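Local coordinates for conserved hypothetical protein (Agrobacterium tumefaciens, PDB 2FEX) that is of unknown function but belongs to the DJ-1/PfpI family, whose fold it shares with other members of the glutaminase-like clan, at residues V112-A117 and A131-A136; V62-L67 and K88-R93. All blocks are in the same frame, centred on the assembly; numbering follows the deposited sequence.

Contact 1 of 2, residues V112-A117 and A131-A136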
loop_
_atom_site.group_PDB
_atom_site.type_symbol
_atom_site.label_atom_id
_atom_site.label_comp_id
_atom_site.label_asym_id
_atom_site.label_seq_id
_atom_site.Cartn_x
_atom_site.Cartn_y
_atom_site.Cartn_z
ATOM N N VAL A 112 0.666 -23.341 12.621
ATOM C CA VAL A 112 0.047 -22.383 13.537
ATOM C C VAL A 112 -1.468 -22.195 13.297
ATOM O O VAL A 112 -2.197 -21.645 14.142
ATOM C CB VAL A 112 0.805 -21.032 13.494
ATOM C CG1 VAL A 112 0.475 -20.227 12.216
ATOM C CG2 VAL A 112 0.535 -20.245 14.739
ATOM N N LEU A 113 -1.942 -22.610 12.112
ATOM C CA LEU A 113 -3.391 -22.484 11.837
ATOM C C LEU A 113 -4.173 -23.757 12.211
ATOM O O LEU A 113 -5.350 -23.851 11.920
ATOM C CB LEU A 113 -3.639 -22.135 10.363
ATOM C CG LEU A 113 -2.863 -20.949 9.846
ATOM C CD1 LEU A 113 -3.233 -20.613 8.370
ATOM C CD2 LEU A 113 -3.070 -19.738 10.780
ATOM N N ASN A 114 -3.506 -24.766 12.799
ATOM C CA ASN A 114 -4.192 -26.070 13.010
ATOM C C ASN A 114 -5.367 -26.018 14.001
ATOM O O ASN A 114 -6.315 -26.816 13.885
ATOM C CB ASN A 114 -3.206 -27.125 13.491
ATOM C CG ASN A 114 -2.204 -27.570 12.406
ATOM O OD1 ASN A 114 -2.246 -27.117 11.245
ATOM N ND2 ASN A 114 -1.239 -28.446 12.817
ATOM N N ASP A 115 -5.247 -25.114 14.979
ATOM C CA ASP A 115 -6.016 -25.028 16.199
ATOM C C ASP A 115 -6.790 -23.702 16.364
ATOM O O ASP A 115 -7.326 -23.444 17.436
ATOM C CB ASP A 115 -5.001 -25.139 17.359
ATOM C CG ASP A 115 -3.895 -24.024 17.321
ATOM O OD1 ASP A 115 -3.407 -23.536 16.225
ATOM O OD2 ASP A 115 -3.484 -23.630 18.446
ATOM N N VAL A 116 -6.752 -22.830 15.358
ATOM C CA VAL A 116 -7.402 -21.526 15.454
ATOM C C VAL A 116 -8.233 -21.252 14.230
ATOM O O VAL A 116 -7.905 -21.719 13.126
ATOM C CB VAL A 116 -6.388 -20.365 15.634
ATOM C CG1 VAL A 116 -5.686 -20.522 17.012
ATOM C CG2 VAL A 116 -5.370 -20.327 14.474
ATOM N N ALA A 117 -9.272 -20.443 14.415
ATOM C CA ALA A 117 -10.075 -19.974 13.287
ATOM C C ALA A 117 -9.164 -19.083 12.427
ATOM O O ALA A 117 -8.315 -18.347 12.963
ATOM C CB ALA A 117 -11.307 -19.203 13.776
ATOM N N ALA A 131 1.764 -29.600 6.010
ATOM C CA ALA A 131 1.670 -29.389 7.457
ATOM C C ALA A 131 0.371 -28.717 7.897
ATOM O O ALA A 131 0.100 -28.651 9.092
ATOM C CB ALA A 131 2.938 -28.583 7.999
ATOM N N TYR A 132 -0.399 -28.175 6.937
ATOM C CA TYR A 132 -1.631 -27.478 7.311
ATOM C C TYR A 132 -2.685 -28.510 7.660
ATOM O O TYR A 132 -3.110 -29.275 6.806
ATOM C CB TYR A 132 -2.108 -26.661 6.127
ATOM C CG TYR A 132 -3.479 -26.094 6.334
ATOM C CD1 TYR A 132 -3.687 -25.047 7.231
ATOM C CD2 TYR A 132 -4.564 -26.585 5.583
ATOM C CE1 TYR A 132 -4.976 -24.496 7.405
ATOM C CE2 TYR A 132 -5.866 -26.054 5.720
ATOM C CZ TYR A 132 -6.068 -25.006 6.635
ATOM O OH TYR A 132 -7.343 -24.490 6.735
ATOM N N ARG A 133 -3.064 -28.552 8.930
ATOM C CA ARG A 133 -4.093 -29.485 9.407
ATOM C C ARG A 133 -5.303 -28.743 9.978
ATOM O O ARG A 133 -6.111 -29.331 10.749
ATOM C CB ARG A 133 -3.477 -30.462 10.439
ATOM C CG ARG A 133 -2.212 -31.227 9.942
ATOM C CD ARG A 133 -2.564 -32.105 8.736
ATOM N NE ARG A 133 -3.631 -33.041 9.106
ATOM C CZ ARG A 133 -4.541 -33.570 8.278
ATOM N NH1 ARG A 133 -4.549 -33.285 6.974
ATOM N NH2 ARG A 133 -5.447 -34.410 8.770
ATOM N N GLY A 134 -5.470 -27.485 9.565
ATOM C CA GLY A 134 -6.528 -26.608 10.109
ATOM C C GLY A 134 -7.838 -26.525 9.304
ATOM O O GLY A 134 -8.662 -25.642 9.570
ATOM N N GLU A 135 -8.044 -27.405 8.316
ATOM C CA GLU A 135 -9.204 -27.262 7.423
ATOM C C GLU A 135 -10.530 -27.058 8.171
ATOM O O GLU A 135 -11.366 -26.280 7.732
ATOM C CB GLU A 135 -9.313 -28.477 6.469
ATOM C CG GLU A 135 -10.489 -28.382 5.534
ATOM C CD GLU A 135 -10.535 -29.496 4.465
ATOM O OE1 GLU A 135 -9.504 -30.203 4.271
ATOM O OE2 GLU A 135 -11.622 -29.610 3.822
ATOM N N ALA A 136 -10.730 -27.751 9.303
ATOM C CA ALA A 136 -12.005 -27.642 10.063
ATOM C C ALA A 136 -12.302 -26.226 10.538
ATOM O O ALA A 136 -13.476 -25.857 10.742
ATOM C CB ALA A 136 -12.033 -28.645 11.252
HETATM O O HOH W 1 1.115 -29.434 11.351
#
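Against the edge of the Y132 ring, near its plane, lies CB of L113, 4.0 Å from CE1. One face of the same ring is covered from within its own segment: the backbone N of G134 sits over the ring centre, 3.6 Å above the plane. Y132 also meets H126 edge-to-face, and its hydroxyl is hydrogen-bonded to NE2 of H118.

The second flat group is the N114 amide. With CG beside the backbone N and anti to the carbonyl carbon (chi1 -70°), the amide reaches across to the backbone of 131-136. Its OD1 accepts a hydrogen bond from R133 N at 2.8 Å, fairly straight at the hydrogen (159°), yet the donor stands 50° out of the carbonyl plane. CB of R133 passes obliquely over the amide, 3.7 Å from N114 OD1, while the bent chain carries the guanidinium away. The amide's other end is held through a water, which takes a hydrogen bond from N114 ND2 and donates one to A131 O at 2.6 Å. Both ends of the amide are thus engaged, which should fix its flip.

Next to the R133 N bond the backbones come close: G134 CA makes a CH···O contact of 3.5 Å with L113 O.

Helix 123-127 lies between the two loops in sequence; L113 touches its H126, and Y132 its L123 and K127. The arrangement is an asparagine side chain bonded to the main chain, tying together the two loops that flank this short helix, with L113 turned onto V150 and T152 of core strand 150-153 in the DJ-1/PfpI domain.

Contact 2 of 2, residues V62-L67 and K88-R93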
loop_
_atom_site.group_PDB
_atom_site.type_symbol
_atom_site.label_atom_id
_atom_site.label_comp_id
_atom_site.label_asym_id
_atom_site.label_seq_id
_atom_site.Cartn_x
_atom_site.Cartn_y
_atom_site.Cartn_z
ATOM N N VAL A 62 11.011 -10.651 22.791
ATOM C CA VAL A 62 11.064 -9.995 24.095
ATOM C C VAL A 62 10.674 -8.517 23.938
ATOM O O VAL A 62 10.006 -7.957 24.806
ATOM C CB VAL A 62 12.473 -10.194 24.756
ATOM C CG1 VAL A 62 12.652 -9.328 26.003
ATOM C CG2 VAL A 62 12.666 -11.650 25.067
ATOM N N ASP A 63 11.052 -7.921 22.791
ATOM C CA ASP A 63 11.027 -6.513 22.499
ATOM C C ASP A 63 9.940 -6.124 21.453
ATOM O O ASP A 63 9.706 -4.958 21.173
ATOM C CB ASP A 63 12.436 -6.164 21.981
ATOM C CG ASP A 63 13.544 -6.602 22.948
ATOM O OD1 ASP A 63 13.305 -6.598 24.190
ATOM O OD2 ASP A 63 14.649 -6.978 22.470
ATOM N N ILE A 64 9.326 -7.129 20.845
ATOM C CA ILE A 64 8.430 -6.862 19.692
ATOM C C ILE A 64 7.080 -7.513 19.990
ATOM O O ILE A 64 7.020 -8.688 20.288
ATOM C CB ILE A 64 9.030 -7.402 18.409
ATOM C CG1 ILE A 64 10.389 -6.676 18.117
ATOM C CG2 ILE A 64 7.976 -7.352 17.238
ATOM C CD1 ILE A 64 11.126 -7.289 16.938
ATOM N N ASP A 65 6.025 -6.707 19.923
ATOM C CA ASP A 65 4.675 -7.121 20.281
ATOM C C ASP A 65 3.937 -7.989 19.224
ATOM O O ASP A 65 3.003 -8.718 19.555
ATOM C CB ASP A 65 3.853 -5.873 20.590
ATOM C CG ASP A 65 4.443 -5.098 21.743
ATOM O OD1 ASP A 65 4.251 -5.557 22.893
ATOM O OD2 ASP A 65 5.182 -4.115 21.512
ATOM N N ALA A 66 4.332 -7.858 17.955
ATOM C CA ALA A 66 3.595 -8.529 16.869
ATOM C C ALA A 66 4.518 -8.747 15.696
ATOM O O ALA A 66 5.416 -7.932 15.449
ATOM C CB ALA A 66 2.377 -7.676 16.463
ATOM N N LEU A 67 4.298 -9.854 15.003
ATOM C CA LEU A 67 5.021 -10.189 13.767
ATOM C C LEU A 67 3.995 -10.229 12.645
ATOM O O LEU A 67 3.020 -11.005 12.668
ATOM C CB LEU A 67 5.643 -11.566 13.916
ATOM C CG LEU A 67 6.243 -12.160 12.656
ATOM C CD1 LEU A 67 7.478 -11.278 12.261
ATOM C CD2 LEU A 67 6.667 -13.632 12.900
ATOM N N LYS A 88 7.631 -19.675 15.408
ATOM C CA LYS A 88 7.677 -20.385 16.721
ATOM C C LYS A 88 8.234 -19.476 17.832
ATOM O O LYS A 88 7.692 -19.450 18.928
ATOM C CB LYS A 88 8.417 -21.710 16.614
ATOM C CG LYS A 88 8.444 -22.511 17.949
ATOM C CD LYS A 88 8.985 -23.899 17.740
ATOM C CE LYS A 88 9.131 -24.685 19.058
ATOM N NZ LYS A 88 8.043 -24.457 20.073
ATOM N N ARG A 89 9.314 -18.754 17.538
ATOM C CA ARG A 89 9.913 -17.803 18.478
ATOM C C ARG A 89 8.850 -16.837 19.017
ATOM O O ARG A 89 8.750 -16.617 20.207
ATOM C CB ARG A 89 11.089 -17.041 17.806
ATOM C CG ARG A 89 11.912 -16.074 18.674
ATOM C CD ARG A 89 13.120 -15.390 17.906
ATOM N NE ARG A 89 13.636 -16.204 16.804
ATOM C CZ ARG A 89 14.028 -15.722 15.633
ATOM N NH1 ARG A 89 13.996 -14.442 15.395
ATOM N NH2 ARG A 89 14.464 -16.532 14.691
ATOM N N PHE A 90 8.077 -16.264 18.106
ATOM C CA PHE A 90 7.013 -15.312 18.463
ATOM C C PHE A 90 5.827 -15.958 19.182
ATOM O O PHE A 90 5.341 -15.443 20.210
ATOM C CB PHE A 90 6.613 -14.497 17.217
ATOM C CG PHE A 90 7.509 -13.335 16.998
ATOM C CD1 PHE A 90 8.812 -13.526 16.516
ATOM C CD2 PHE A 90 7.109 -12.039 17.433
ATOM C CE1 PHE A 90 9.689 -12.404 16.366
ATOM C CE2 PHE A 90 7.935 -10.933 17.311
ATOM C CZ PHE A 90 9.251 -11.100 16.785
ATOM N N ARG A 91 5.363 -17.089 18.638
ATOM C CA ARG A 91 4.204 -17.791 19.241
ATOM C C ARG A 91 4.522 -18.258 20.649
ATOM O O ARG A 91 3.643 -18.226 21.557
ATOM C CB ARG A 91 3.771 -18.987 18.384
ATOM C CG ARG A 91 3.102 -18.528 17.129
ATOM C CD ARG A 91 1.683 -18.101 17.467
ATOM N NE ARG A 91 0.907 -19.295 17.802
ATOM C CZ ARG A 91 -0.301 -19.300 18.351
ATOM N NH1 ARG A 91 -0.895 -18.160 18.716
ATOM N NH2 ARG A 91 -0.903 -20.470 18.545
ATOM N N ASP A 92 5.759 -18.708 20.861
ATOM C CA ASP A 92 6.135 -19.226 22.192
ATOM C C ASP A 92 6.118 -18.106 23.244
ATOM O O ASP A 92 5.999 -18.394 24.412
ATOM C CB ASP A 92 7.499 -19.929 22.172
ATOM C CG ASP A 92 7.446 -21.311 21.556
ATOM O OD1 ASP A 92 6.336 -21.821 21.244
ATOM O OD2 ASP A 92 8.539 -21.890 21.348
ATOM N N ARG A 93 6.234 -16.850 22.816
ATOM C CA ARG A 93 6.218 -15.664 23.671
ATOM C C ARG A 93 4.802 -15.072 23.711
ATOM O O ARG A 93 4.614 -13.955 24.213
ATOM C CB ARG A 93 7.262 -14.644 23.141
ATOM C CG ARG A 93 7.374 -13.295 23.855
ATOM C CD ARG A 93 7.877 -13.365 25.317
ATOM N NE ARG A 93 7.615 -12.110 26.040
ATOM C CZ ARG A 93 6.395 -11.647 26.325
ATOM N NH1 ARG A 93 5.318 -12.310 25.950
ATOM N NH2 ARG A 93 6.233 -10.506 26.977
#
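Helix 84-92 meets 62-67 chiefly through F90, which packs on I64 and L67. K88 spans one turn of the helix to D92 in a salt bridge, NZ to OD2 at 2.9 Å, using the carboxylate's syn lone pair. R89 is directed to the loop before 62-67, where its NH1 bonds the carbonyls of Y56 and L59.

F90 then presents a face to L67 and an edge to I64. L67 CB lies over the face, 4.1 Å from the ring centroid and 22° off the normal, a CH-pi contact displaced toward the rim. With CG anti to the backbone N (chi1 171°), L67 also carries CD2 to 4.2 Å from F90 CG. I64 approaches in the ring plane, its CG2 3.6 Å from F90 CE2. The F90 side chain also touches V97 of strand 96-100.

R91 turns elsewhere, its NH1 bonding G148 O. At the helix end R93 N binds F90 O at 3.1 Å. The R93 side chain, bent at chi2, brings NE only to 4.5 Å from V62 CA, an uncertain approach since both residues have alternate conformers.

Strands 66-69 and 96-100 are adjacent and parallel, and helix 84-92 lies on the crossover joining them. No hydrogen bond crosses between the segments: dispersion and CH-pi contact seat the helix on the sheet, while K88 and D92 pair along it and R89 and R91 bond carbonyls outside the contact.

How the contacts relate
The two contacts follow one another along the chain, contact 2 closing before contact 1 opens, and their centres are about 19 Å apart. Between them come strand 96-100 and helix 102-109, where G99, C101 and A103 fit the pattern of a nucleophile elbow, probably the reactive cysteine site of this family. Contact 2 seats the helix preceding that strand, whereas contact 1 follows the helix beyond the elbow, and the L113 side chain lies near the elbow without touching it. R91, on helix 84-92, links the two regions by packing on V112 and D115; both have alternate conformers, so the short 3.2 Å approach of V112 CG2 to R91 NE is doubtful.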